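Local coordinates for beta-Lactamase/D-Alanine Carboxypeptidase (Pseudomonas syringae pv. tomato, PDB 5EVI), which probably hydrolyses the amide bond of beta-lactam antibiotics, as a class C beta-lactamase that would confer antibiotic resistance, at residues D[58-63]-D[231-236]; D[34-39]-D[337-342]; D[212-217]-D[321-326]; D[15-20]-D[45-50]. All blocks are in the same frame, centred on the assembly; numbering follows the deposited sequence.

Interaction 1 of 4, residues D[58-63]-D[231-236]; sequences VSSDTL and SSRDLI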
loop_
_atom_site.group_PDB
_atom_site.type_symbol
_atom_site.label_atom_id
_atom_site.label_comp_id
_atom_site.label_asym_id
_atom_site.label_seq_id
_atom_site.Cartn_x
_atom_site.Cartn_y
_atom_site.Cartn_z
ATOM N N VAL D 58 10.251 13.521 15.732
ATOM C CA VAL D 58 9.658 13.109 14.479
ATOM C C VAL D 58 9.542 14.372 13.603
ATOM O O VAL D 58 9.082 15.429 14.066
ATOM C CB VAL D 58 8.284 12.424 14.680
ATOM C CG1 VAL D 58 7.602 12.160 13.352
ATOM C CG2 VAL D 58 8.444 11.116 15.449
ATOM N N SER D 59 9.997 14.251 12.361
ATOM C CA SER D 59 9.792 15.278 11.327
ATOM C C SER D 59 9.020 14.717 10.137
ATOM O O SER D 59 8.840 13.496 9.983
ATOM C CB SER D 59 11.148 15.792 10.823
ATOM O OG SER D 59 11.763 14.829 9.975
ATOM N N SER D 60 8.634 15.611 9.243
ATOM C CA SER D 60 8.086 15.205 7.945
ATOM C C SER D 60 9.108 14.491 7.029
ATOM O O SER D 60 8.749 14.079 5.931
ATOM C CB SER D 60 7.507 16.425 7.237
ATOM O OG SER D 60 6.455 16.962 8.019
ATOM N N ASP D 61 10.375 14.391 7.455
ATOM C CA ASP D 61 11.422 13.651 6.723
ATOM C C ASP D 61 11.881 12.364 7.399
ATOM O O ASP D 61 12.662 11.610 6.829
ATOM C CB ASP D 61 12.616 14.574 6.514
ATOM C CG ASP D 61 12.212 15.885 5.867
ATOM O OD1 ASP D 61 11.474 15.830 4.849
ATOM O OD2 ASP D 61 12.594 16.959 6.391
ATOM N N THR D 62 11.421 12.129 8.621
ATOM C CA THR D 62 11.589 10.841 9.293
ATOM C C THR D 62 11.075 9.704 8.412
ATOM O O THR D 62 9.952 9.780 7.925
ATOM C CB THR D 62 10.775 10.835 10.578
ATOM O OG1 THR D 62 11.160 11.952 11.385
ATOM C CG2 THR D 62 10.962 9.527 11.360
ATOM N N LEU D 63 11.875 8.647 8.263
ATOM C CA LEU D 63 11.484 7.468 7.466
ATOM C C LEU D 63 10.763 6.448 8.343
ATOM O O LEU D 63 11.294 6.039 9.387
ATOM C CB LEU D 63 12.706 6.796 6.812
ATOM C CG LEU D 63 13.911 7.644 6.382
ATOM C CD1 LEU D 63 14.960 6.763 5.727
ATOM C CD2 LEU D 63 13.518 8.780 5.454
ATOM N N SER D 231 8.889 8.799 4.051
ATOM C CA SER D 231 8.508 9.915 4.901
ATOM C C SER D 231 7.064 10.333 4.593
ATOM O O SER D 231 6.494 9.923 3.578
ATOM C CB SER D 231 9.447 11.077 4.637
ATOM O OG SER D 231 9.345 11.501 3.287
ATOM N N SER D 232 6.473 11.146 5.462
ATOM C CA SER D 232 5.126 11.675 5.204
ATOM C C SER D 232 5.138 12.645 4.014
ATOM O O SER D 232 4.205 12.654 3.209
ATOM C CB SER D 232 4.553 12.357 6.445
ATOM O OG SER D 232 5.288 13.511 6.787
ATOM N N ARG D 233 6.209 13.437 3.917
ATOM C CA ARG D 233 6.410 14.379 2.809
ATOM C C ARG D 233 6.478 13.665 1.457
ATOM O O ARG D 233 5.888 14.128 0.484
ATOM C CB ARG D 233 7.681 15.210 3.031
ATOM C CG ARG D 233 7.769 16.468 2.183
ATOM C CD ARG D 233 9.153 17.093 2.237
ATOM N NE ARG D 233 9.598 17.387 3.602
ATOM C CZ ARG D 233 9.202 18.425 4.343
ATOM N NH1 ARG D 233 8.319 19.315 3.887
ATOM N NH2 ARG D 233 9.694 18.574 5.571
ATOM N N ASP D 234 7.194 12.542 1.402
ATOM C CA ASP D 234 7.240 11.720 0.184
ATOM C C ASP D 234 5.911 11.019 -0.090
ATOM O O ASP D 234 5.436 11.023 -1.224
ATOM C CB ASP D 234 8.366 10.677 0.241
ATOM C CG ASP D 234 9.698 11.225 -0.242
ATOM O OD1 ASP D 234 10.084 12.339 0.175
ATOM O OD2 ASP D 234 10.363 10.537 -1.046
ATOM N N LEU D 235 5.318 10.422 0.941
ATOM C CA LEU D 235 4.107 9.618 0.759
ATOM C C LEU D 235 2.874 10.465 0.410
ATOM O O LEU D 235 2.014 10.002 -0.334
ATOM C CB LEU D 235 3.843 8.725 1.981
ATOM C CG LEU D 235 2.968 7.481 1.765
ATOM C CD1 LEU D 235 3.552 6.568 0.689
ATOM C CD2 LEU D 235 2.771 6.727 3.079
ATOM N N ILE D 236 2.793 11.691 0.931
ATOM C CA ILE D 236 1.709 12.619 0.559
ATOM C C ILE D 236 1.836 13.112 -0.897
ATOM O O ILE D 236 0.831 13.452 -1.523
ATOM C CB ILE D 236 1.587 13.805 1.556
ATOM C CG1 ILE D 236 0.226 14.518 1.443
ATOM C CG2 ILE D 236 2.715 14.811 1.376
ATOM C CD1 ILE D 236 -0.968 13.685 1.861
HETATM O O HOH W 1 7.591 11.337 8.016
HETATM O O HOH W 2 11.455 13.137 2.732
#
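Asp61 and Arg233 close this contact with a salt bridge. NE of Arg233 gives a nearly straight bond to Asp61 OD1 (2.7 Å, 173°); NE meets OD1 on the syn side of the carboxylate, and OD1 lies almost in the guanidinium plane, while NH2 adds two weak, longer bonds to OD1 and OD2. The planes are turned 36° apart and the pairing is lopsided, resting mainly on NE. A bend in the arginine chain at chi3 (-56°) brings NE round to the acid, and Ser60 CB lies over one guanidinium face, 3.5 Å from Arg233 NH2. Nearer the backbone, Arg233 N makes a weak hydrogen bond of 3.3 Å to Ser60 O, and Ser231 CB packs on the same carbonyl.

The turn that presents these groups is type I, Ser59 to Thr62. Ser59 OG accepts from Asp61 N, an ST turn, and Thr62 OG1 accepts from Ser59 N (2.8 Å); small hydroxyl residues suit a turn that needs such local acceptors. On the other side Ser231 is the N-cap: its OG takes Asp234 N at 3.0 Å. One water accepts from Ser232 N (2.8 Å) and donates to Ser59 O and Thr62 O, tying the first turn of the helix to the loop. A second bridges Ser231 OG and Asp234 OD1.

Beyond this shell, Ser60 OG bonds Asn46 and Ser232 OG bonds Ser33, while Phe44 makes a cation-pi contact with Arg233. The loop leading to helix 70-83 is thereby fastened to the start of helix 232-243, which lies against strands 31-38, 43-48 and 337-343.

Interaction 2 of 4, residues D[34-39]-D[337-342]; sequences IAITRH and LGIVIL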
loop_
_atom_site.group_PDB
_atom_site.type_symbol
_atom_site.label_atom_id
_atom_site.label_comp_id
_atom_site.label_asym_id
_atom_site.label_seq_id
_atom_site.Cartn_x
_atom_site.Cartn_y
_atom_site.Cartn_z
ATOM N N ILE D 34 1.924 13.093 10.445
ATOM C CA ILE D 34 0.657 13.228 9.694
ATOM C C ILE D 34 0.874 14.253 8.579
ATOM O O ILE D 34 1.370 15.341 8.847
ATOM C CB ILE D 34 -0.490 13.690 10.630
ATOM C CG1 ILE D 34 -0.757 12.646 11.715
ATOM C CG2 ILE D 34 -1.772 13.997 9.850
ATOM C CD1 ILE D 34 -1.648 13.113 12.855
ATOM N N ALA D 35 0.551 13.879 7.345
ATOM C CA ALA D 35 0.466 14.803 6.207
ATOM C C ALA D 35 -0.988 14.906 5.767
ATOM O O ALA D 35 -1.660 13.888 5.683
ATOM C CB ALA D 35 1.303 14.271 5.063
ATOM N N ILE D 36 -1.458 16.121 5.480
ATOM C CA ILE D 36 -2.778 16.343 4.871
ATOM C C ILE D 36 -2.621 17.157 3.593
ATOM O O ILE D 36 -1.845 18.107 3.558
ATOM C CB ILE D 36 -3.741 17.094 5.828
ATOM C CG1 ILE D 36 -3.797 16.400 7.192
ATOM C CG2 ILE D 36 -5.148 17.173 5.224
ATOM C CD1 ILE D 36 -4.506 17.211 8.259
ATOM N N THR D 37 -3.376 16.802 2.551
ATOM C CA THR D 37 -3.378 17.584 1.316
ATOM C C THR D 37 -4.833 17.970 1.031
ATOM O O THR D 37 -5.739 17.158 1.205
ATOM C CB THR D 37 -2.663 16.860 0.151
ATOM O OG1 THR D 37 -2.613 17.713 -1.007
ATOM C CG2 THR D 37 -3.315 15.515 -0.177
ATOM N N ARG D 38 -5.034 19.239 0.666
ATOM C CA ARG D 38 -6.367 19.807 0.450
ATOM C C ARG D 38 -6.233 20.803 -0.705
ATOM O O ARG D 38 -5.624 21.871 -0.537
ATOM C CB ARG D 38 -6.863 20.505 1.730
ATOM C CG ARG D 38 -8.286 20.153 2.134
ATOM C CD ARG D 38 -9.345 21.044 1.484
ATOM N NE ARG D 38 -9.551 22.277 2.233
ATOM C CZ ARG D 38 -10.541 23.154 2.032
ATOM N NH1 ARG D 38 -10.611 24.241 2.797
ATOM N NH2 ARG D 38 -11.473 22.954 1.094
ATOM N N HIS D 39 -6.767 20.432 -1.870
ATOM C CA HIS D 39 -6.617 21.213 -3.113
ATOM C C HIS D 39 -5.160 21.582 -3.415
ATOM O O HIS D 39 -4.864 22.716 -3.806
ATOM C CB HIS D 39 -7.506 22.467 -3.072
ATOM C CG HIS D 39 -8.964 22.162 -2.925
ATOM N ND1 HIS D 39 -9.697 21.546 -3.915
ATOM C CD2 HIS D 39 -9.822 22.379 -1.903
ATOM C CE1 HIS D 39 -10.943 21.386 -3.503
ATOM N NE2 HIS D 39 -11.048 21.894 -2.291
ATOM N N LEU D 337 -8.416 15.778 -1.557
ATOM C CA LEU D 337 -8.355 15.722 -0.096
ATOM C C LEU D 337 -7.715 14.384 0.285
ATOM O O LEU D 337 -8.278 13.336 -0.007
ATOM C CB LEU D 337 -9.779 15.852 0.465
ATOM C CG LEU D 337 -10.081 15.748 1.965
ATOM C CD1 LEU D 337 -9.482 16.923 2.717
ATOM C CD2 LEU D 337 -11.582 15.694 2.217
ATOM N N GLY D 338 -6.532 14.419 0.897
ATOM C CA GLY D 338 -5.765 13.191 1.176
ATOM C C GLY D 338 -5.004 13.265 2.482
ATOM O O GLY D 338 -4.624 14.352 2.909
ATOM N N ILE D 339 -4.778 12.109 3.111
ATOM C CA ILE D 339 -4.070 12.045 4.399
ATOM C C ILE D 339 -3.112 10.856 4.448
ATOM O O ILE D 339 -3.359 9.808 3.855
ATOM C CB ILE D 339 -5.051 11.993 5.596
ATOM C CG1 ILE D 339 -4.309 12.202 6.933
ATOM C CG2 ILE D 339 -5.834 10.690 5.594
ATOM C CD1 ILE D 339 -5.207 12.432 8.134
ATOM N N VAL D 340 -2.011 11.046 5.155
ATOM C CA VAL D 340 -1.100 9.977 5.500
ATOM C C VAL D 340 -0.796 10.106 6.978
ATOM O O VAL D 340 -0.463 11.195 7.451
ATOM C CB VAL D 340 0.195 10.075 4.689
ATOM C CG1 VAL D 340 1.219 9.050 5.170
ATOM C CG2 VAL D 340 -0.122 9.893 3.213
ATOM N N ILE D 341 -0.913 8.992 7.695
ATOM C CA ILE D 341 -0.588 8.935 9.113
ATOM C C ILE D 341 0.360 7.762 9.333
ATOM O O ILE D 341 -0.047 6.608 9.221
ATOM C CB ILE D 341 -1.847 8.789 10.000
ATOM C CG1 ILE D 341 -2.864 9.897 9.659
ATOM C CG2 ILE D 341 -1.448 8.815 11.479
ATOM C CD1 ILE D 341 -4.096 9.949 10.540
ATOM N N LEU D 342 1.609 8.084 9.661
ATOM C CA LEU D 342 2.658 7.108 9.896
ATOM C C LEU D 342 3.036 7.108 11.367
ATOM O O LEU D 342 3.356 8.158 11.926
ATOM C CB LEU D 342 3.884 7.452 9.055
ATOM C CG LEU D 342 3.652 7.490 7.541
ATOM C CD1 LEU D 342 4.918 7.903 6.811
ATOM C CD2 LEU D 342 3.145 6.147 7.027
#
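Gly338 O takes the shortest hydrogen bond of this pair of strands, from Thr37 N at 2.8 Å, and the CA of Ile36 adds a CH···O contact of 3.3 Å to the same oxygen. Gly338 N returns a bond to Thr37 O, and two residues along Ala35 and Val340 likewise exchange two bonds as a hydrogen-bonded antiparallel pair. Thr37 CG2 lies against the bare glycine backbone, 3.5 Å from Gly338 O; having no side chain, glycine lets the methyl come in so close. With Thr37 OG1 anti to the backbone N (chi1 -176°), where it bonds Glu240, the methyl is the branch left to face Gly338.

These are the second and third strands from one edge of the antiparallel sheet of the serine beta-lactamase fold, strand 31-38 lying between 43-48 and 337-343. Beta-branched residues suit such extended backbones, and one face carries Ile34, Ile36, Ile339 and Ile341. Ile34 runs alongside Ile341, its CG1 3.9 Å from Ile341 CG2, and its other branch, CG2, meets Ile339 CD1 at 4.1 Å. At the end of the pair Arg38 uses its aliphatic CG against Leu337 CD1 (3.5 Å). Helix 349-363 packs on the isoleucine face, and helix 232-243 covers Ala35, Thr37 and Val340 on the other.

Interaction 3 of 4, residues D[212-217]-D[321-326]; sequences EPVRVN and STNGFG. With EDO (1,2-ethanediol), chain Q.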
loop_
_atom_site.group_PDB
_atom_site.type_symbol
_atom_site.label_atom_id
_atom_site.label_comp_id
_atom_site.label_asym_id
_atom_site.label_seq_id
_atom_site.Cartn_x
_atom_site.Cartn_y
_atom_site.Cartn_z
ATOM N N GLU D 212 9.300 -2.716 22.915
ATOM C CA GLU D 212 10.735 -2.895 22.710
ATOM C C GLU D 212 11.077 -2.601 21.239
ATOM O O GLU D 212 10.221 -2.770 20.367
ATOM C CB GLU D 212 11.143 -4.311 23.122
ATOM C CG GLU D 212 11.027 -4.553 24.628
ATOM C CD GLU D 212 10.977 -6.026 25.013
ATOM O OE1 GLU D 212 10.422 -6.344 26.088
ATOM O OE2 GLU D 212 11.494 -6.868 24.251
ATOM N N PRO D 213 12.321 -2.153 20.966
ATOM C CA PRO D 213 12.682 -1.710 19.620
ATOM C C PRO D 213 12.787 -2.860 18.613
ATOM O O PRO D 213 13.319 -3.923 18.943
ATOM C CB PRO D 213 14.036 -1.019 19.822
ATOM C CG PRO D 213 14.608 -1.634 21.042
ATOM C CD PRO D 213 13.444 -2.001 21.913
ATOM N N VAL D 214 12.273 -2.635 17.402
ATOM C CA VAL D 214 12.304 -3.635 16.332
ATOM C C VAL D 214 12.180 -3.000 14.940
ATOM O O VAL D 214 11.490 -1.993 14.763
ATOM C CB VAL D 214 11.177 -4.684 16.518
ATOM C CG1 VAL D 214 9.798 -4.074 16.260
ATOM C CG2 VAL D 214 11.408 -5.905 15.635
ATOM N N ARG D 215 12.853 -3.610 13.967
ATOM C CA ARG D 215 12.686 -3.290 12.550
ATOM C C ARG D 215 12.524 -4.594 11.773
ATOM O O ARG D 215 12.926 -5.656 12.253
ATOM C CB ARG D 215 13.889 -2.504 12.026
ATOM C CG ARG D 215 14.004 -1.090 12.576
ATOM C CD ARG D 215 15.109 -0.327 11.866
ATOM N NE ARG D 215 15.206 1.068 12.301
ATOM C CZ ARG D 215 15.940 1.523 13.322
ATOM N NH1 ARG D 215 16.681 0.709 14.075
ATOM N NH2 ARG D 215 15.935 2.824 13.599
ATOM N N VAL D 216 11.939 -4.502 10.580
ATOM C CA VAL D 216 11.621 -5.689 9.768
ATOM C C VAL D 216 12.847 -6.530 9.432
ATOM O O VAL D 216 13.947 -6.000 9.258
ATOM C CB VAL D 216 10.880 -5.352 8.441
ATOM C CG1 VAL D 216 9.455 -4.901 8.723
ATOM C CG2 VAL D 216 11.633 -4.328 7.588
ATOM N N ASN D 217 12.641 -7.843 9.360
ATOM C CA ASN D 217 13.673 -8.775 8.913
ATOM C C ASN D 217 13.625 -8.914 7.395
ATOM O O ASN D 217 12.606 -8.588 6.774
ATOM C CB ASN D 217 13.481 -10.150 9.560
ATOM C CG ASN D 217 13.849 -10.160 11.031
ATOM O OD1 ASN D 217 14.921 -9.694 11.416
ATOM N ND2 ASN D 217 12.966 -10.705 11.860
ATOM N N SER D 321 1.111 -2.428 7.999
ATOM C CA SER D 321 1.739 -2.736 9.271
ATOM C C SER D 321 3.026 -3.558 9.123
ATOM O O SER D 321 3.198 -4.324 8.178
ATOM C CB SER D 321 0.763 -3.517 10.155
ATOM O OG SER D 321 -0.384 -2.744 10.429
ATOM N N THR D 322 3.939 -3.351 10.062
ATOM C CA THR D 322 5.037 -4.269 10.319
ATOM C C THR D 322 4.947 -4.610 11.821
ATOM O O THR D 322 3.934 -4.290 12.479
ATOM C CB THR D 322 6.408 -3.675 9.898
ATOM O OG1 THR D 322 6.673 -2.460 10.613
ATOM C CG2 THR D 322 6.450 -3.388 8.391
ATOM N N ASN D 323 5.985 -5.277 12.329
ATOM C CA ASN D 323 6.114 -5.571 13.760
ATOM C C ASN D 323 6.218 -4.320 14.641
ATOM O O ASN D 323 5.699 -4.308 15.753
ATOM C CB ASN D 323 7.248 -6.589 14.085
ATOM C CG ASN D 323 8.477 -6.507 13.159
ATOM O OD1 ASN D 323 8.520 -5.766 12.175
ATOM N ND2 ASN D 323 9.477 -7.320 13.467
ATOM N N GLY D 324 6.855 -3.278 14.114
ATOM C CA GLY D 324 7.108 -2.038 14.849
ATOM C C GLY D 324 6.285 -0.834 14.440
ATOM O O GLY D 324 6.156 0.088 15.243
ATOM N N PHE D 325 5.697 -0.861 13.233
ATOM C CA PHE D 325 5.106 0.320 12.610
ATOM C C PHE D 325 3.665 0.075 12.194
ATOM O O PHE D 325 3.246 -1.071 11.997
ATOM C CB PHE D 325 5.885 0.726 11.366
ATOM C CG PHE D 325 7.298 1.170 11.634
ATOM C CD1 PHE D 325 7.622 2.525 11.627
ATOM C CD2 PHE D 325 8.309 0.245 11.858
ATOM C CE1 PHE D 325 8.925 2.937 11.871
ATOM C CE2 PHE D 325 9.616 0.658 12.078
ATOM C CZ PHE D 325 9.917 1.998 12.088
ATOM N N GLY D 326 2.929 1.167 12.035
ATOM C CA GLY D 326 1.560 1.119 11.523
ATOM C C GLY D 326 1.215 2.388 10.775
ATOM O O GLY D 326 1.224 3.479 11.373
HETATM C C1 EDO Q . 18.804 4.377 17.006
HETATM O O1 EDO Q . 17.692 5.123 16.510
HETATM C C2 EDO Q . 18.607 2.902 16.673
HETATM O O2 EDO Q . 18.112 2.772 15.337
#
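Val216 and Thr322 cross at about a right angle. Val216 CG1 pushes against the threonine CG2 at 3.4 Å and its CB at 3.5 Å, tighter than usual for carbon pairs. Threonine divides its tasks well: its methyl faces the valine, while OG1 bonds Glu65 and accepts a weak bond from Phe325 N within its own loop. Glu65 also takes Val216 N, so one carboxylate serves both segments.

Two residues earlier, Val214 turns its branches to different parts of the loop 321-326. CG1 lies over Gly324, 3.7 Å from its CA. Asn323 lies beside CG2, but it is modelled in two conformers and its amide contact is doubtful. Glycine suits position 324, its bare CA letting the Val214 branch and carbonyl come close. Val214 O also approaches the Phe325 ring obliquely, at 4.2 Å from CE2. Arg215 starts out away from the loop; its guanidinium makes a cation-pi contact with Tyr203, although the side chain is poorly ordered, and NH1 and NH2 both bond O2 of an ethanediol that probably came from the crystallisation liquor, each at 2.8 Å.

Packing here is thus largely apolar between segments. Loop 321-326 joins strands 315-321 and 326-332, and Thr322 lies near, without touching, the probable active site, whose SxxK (Ser68, Lys71), tyrosine (Tyr154) and KTG-type lysine (Lys318) are the pattern of class C beta-lactamases.

Interaction 4 of 4, residues D[15-20]-D[45-50]; sequences LVQTEA and YNYGVA. With SO4 (sulfate ion), chain O.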
loop_
_atom_site.group_PDB
_atom_site.type_symbol
_atom_site.label_atom_id
_atom_site.label_comp_id
_atom_site.label_asym_id
_atom_site.label_seq_id
_atom_site.Cartn_x
_atom_site.Cartn_y
_atom_site.Cartn_z
ATOM N N LEU D 15 -7.037 21.210 16.556
ATOM C CA LEU D 15 -7.882 20.022 16.382
ATOM C C LEU D 15 -7.061 18.753 16.092
ATOM O O LEU D 15 -7.275 17.725 16.727
ATOM C CB LEU D 15 -8.911 20.239 15.274
ATOM C CG LEU D 15 -10.047 21.231 15.557
ATOM C CD1 LEU D 15 -10.754 21.619 14.268
ATOM C CD2 LEU D 15 -11.036 20.668 16.571
ATOM N N VAL D 16 -6.122 18.829 15.150
ATOM C CA VAL D 16 -5.316 17.648 14.793
ATOM C C VAL D 16 -4.494 17.227 16.007
ATOM O O VAL D 16 -4.442 16.050 16.336
ATOM C CB VAL D 16 -4.401 17.871 13.562
ATOM C CG1 VAL D 16 -3.531 16.639 13.303
ATOM C CG2 VAL D 16 -5.223 18.184 12.316
ATOM N N GLN D 17 -3.906 18.209 16.692
ATOM C CA GLN D 17 -3.137 17.965 17.901
ATOM C C GLN D 17 -3.944 17.200 18.941
ATOM O O GLN D 17 -3.478 16.188 19.470
ATOM C CB GLN D 17 -2.670 19.289 18.499
ATOM C CG GLN D 17 -1.731 19.158 19.683
ATOM C CD GLN D 17 -1.185 20.502 20.095
ATOM O OE1 GLN D 17 -1.946 21.435 20.364
ATOM N NE2 GLN D 17 0.131 20.620 20.118
ATOM N N THR D 18 -5.157 17.682 19.214
ATOM C CA THR D 18 -6.044 17.039 20.194
ATOM C C THR D 18 -6.276 15.575 19.817
ATOM O O THR D 18 -5.988 14.686 20.617
ATOM C CB THR D 18 -7.393 17.786 20.333
ATOM O OG1 THR D 18 -7.144 19.121 20.796
ATOM C CG2 THR D 18 -8.328 17.070 21.310
ATOM N N GLU D 19 -6.739 15.345 18.586
ATOM C CA GLU D 19 -7.052 13.987 18.108
ATOM C C GLU D 19 -5.806 13.093 18.056
ATOM O O GLU D 19 -5.887 11.903 18.365
ATOM C CB GLU D 19 -7.687 13.996 16.709
ATOM C CG GLU D 19 -8.933 14.845 16.515
ATOM C CD GLU D 19 -10.202 14.298 17.153
ATOM O OE1 GLU D 19 -11.269 14.881 16.889
ATOM O OE2 GLU D 19 -10.161 13.318 17.919
ATOM N N ALA D 20 -4.668 13.670 17.660
ATOM C CA ALA D 20 -3.411 12.915 17.584
ATOM C C ALA D 20 -2.958 12.478 18.967
ATOM O O ALA D 20 -2.776 11.284 19.209
ATOM C CB ALA D 20 -2.325 13.729 16.912
ATOM N N TYR D 45 2.015 17.654 10.458
ATOM C CA TYR D 45 1.833 17.575 11.899
ATOM C C TYR D 45 2.673 16.426 12.415
ATOM O O TYR D 45 2.436 15.276 12.050
ATOM C CB TYR D 45 0.366 17.320 12.237
ATOM C CG TYR D 45 -0.539 18.354 11.654
ATOM C CD1 TYR D 45 -0.712 19.573 12.289
ATOM C CD2 TYR D 45 -1.187 18.140 10.442
ATOM C CE1 TYR D 45 -1.518 20.547 11.746
ATOM C CE2 TYR D 45 -2.011 19.109 9.896
ATOM C CZ TYR D 45 -2.176 20.312 10.555
ATOM O OH TYR D 45 -2.989 21.280 10.019
ATOM N N ASN D 46 3.661 16.746 13.241
ATOM C CA ASN D 46 4.570 15.756 13.786
ATOM C C ASN D 46 4.573 15.830 15.309
ATOM O O ASN D 46 4.539 16.924 15.884
ATOM C CB ASN D 46 5.965 15.963 13.213
ATOM C CG ASN D 46 6.004 15.786 11.699
ATOM O OD1 ASN D 46 5.858 14.678 11.202
ATOM N ND2 ASN D 46 6.208 16.879 10.961
ATOM N N TYR D 47 4.584 14.658 15.948
ATOM C CA TYR D 47 4.520 14.528 17.404
ATOM C C TYR D 47 5.448 13.413 17.872
ATOM O O TYR D 47 5.605 12.394 17.186
ATOM C CB TYR D 47 3.082 14.221 17.827
ATOM C CG TYR D 47 2.085 15.182 17.221
ATOM C CD1 TYR D 47 1.993 16.496 17.679
ATOM C CD2 TYR D 47 1.273 14.800 16.151
ATOM C CE1 TYR D 47 1.097 17.395 17.108
ATOM C CE2 TYR D 47 0.378 15.690 15.578
ATOM C CZ TYR D 47 0.289 16.982 16.066
ATOM O OH TYR D 47 -0.593 17.864 15.491
ATOM N N GLY D 48 6.077 13.622 19.025
ATOM C CA GLY D 48 6.893 12.590 19.661
ATOM C C GLY D 48 8.243 12.393 19.002
ATOM O O GLY D 48 8.706 13.231 18.200
ATOM N N VAL D 49 8.875 11.273 19.343
ATOM C CA VAL D 49 10.231 10.966 18.893
ATOM C C VAL D 49 10.267 9.748 17.969
ATOM O O VAL D 49 9.457 8.805 18.106
ATOM C CB VAL D 49 11.194 10.790 20.100
ATOM C CG1 VAL D 49 11.173 12.046 20.977
ATOM C CG2 VAL D 49 10.854 9.557 20.928
ATOM N N ALA D 50 11.194 9.784 17.018
ATOM C CA ALA D 50 11.392 8.674 16.077
ATOM C C ALA D 50 12.124 7.504 16.733
ATOM O O ALA D 50 12.020 6.365 16.260
ATOM C CB ALA D 50 12.159 9.146 14.848
HETATM S S SO4 O . 5.883 16.371 21.235
HETATM O O1 SO4 O . 4.524 16.078 20.729
HETATM O O2 SO4 O . 5.859 17.661 21.960
HETATM O O3 SO4 O . 6.321 15.288 22.148
HETATM O O4 SO4 O . 6.826 16.455 20.099
#
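A phenol oxygen set against helix backbone is the odd feature here: Tyr47 OH lies 3.5 Å from Gln17 CA, coming up against the main chain as well as the Val16 methyl. The rest of the ring runs along the helix, and Ala20 CB comes to 3.6 Å from its CE2, obliquely to the ring. Alanine suits that place, since its small CB lets the large aromatic ring come close to the helix. With its CG anti to the carbonyl carbon, Tyr47 leans its ring to the helix.

Val16 fills the space between the two tyrosines. Its CG1 sits over one face of the Tyr45 ring, 4.1 Å from the centroid and 22° off the normal, a CH-pi contact shifted toward the rim near CG (3.8 Å). The same methyl is 3.9 Å from Tyr47 OH, and CG2 lies over the same face of Tyr45, nearer the phenol end at CZ and CE2. That needs both branches turned to the strand, which the valine achieves with CG1 anti to the backbone N (176°). Tyr45 OH is in turn held by Asp13 of the same helix.

At the end of the strand Gly48 N bonds a sulfate, O4 at 3.1 Å and O1 weakly, and Arg21 holds the ion too; it is probably from the crystallisation liquor. Positive phi at Gly48 suits glycine. The axes of helix 15-20 and strand 45-48 run at 37°, helix 9-20 covering the outermost strand, 43-48, with Val16 also touching Ile34 and Ile359; the N-terminal helix lies on the sheet of the beta-lactamase fold.

How the interactions relate
Interactions 1, 2 and 4 cluster on one side of the chain's centre, their own centres 11 to 13 Å apart, and gather round the same edge of the sheet. Interaction 4 reaches interaction 2 through strands 31-38 and 43-48, Ile34 N lying 2.8 Å from Tyr45 O, probably a hydrogen bond, and Ile36 CD1 packing on Tyr45 CE2. Interaction 1 lies on the other face, where Ile236 CB touches Ala35 CB at 3.5 Å; it also reaches interaction 4, Val58 N lying 2.9 Å from Gly48 O, probably a hydrogen bond. Interaction 3 stands aside, with its centre about 17 Å from that of interaction 1 and 23 Å from that of interaction 2; its Thr322 lies near, without touching, the probable active-site residues.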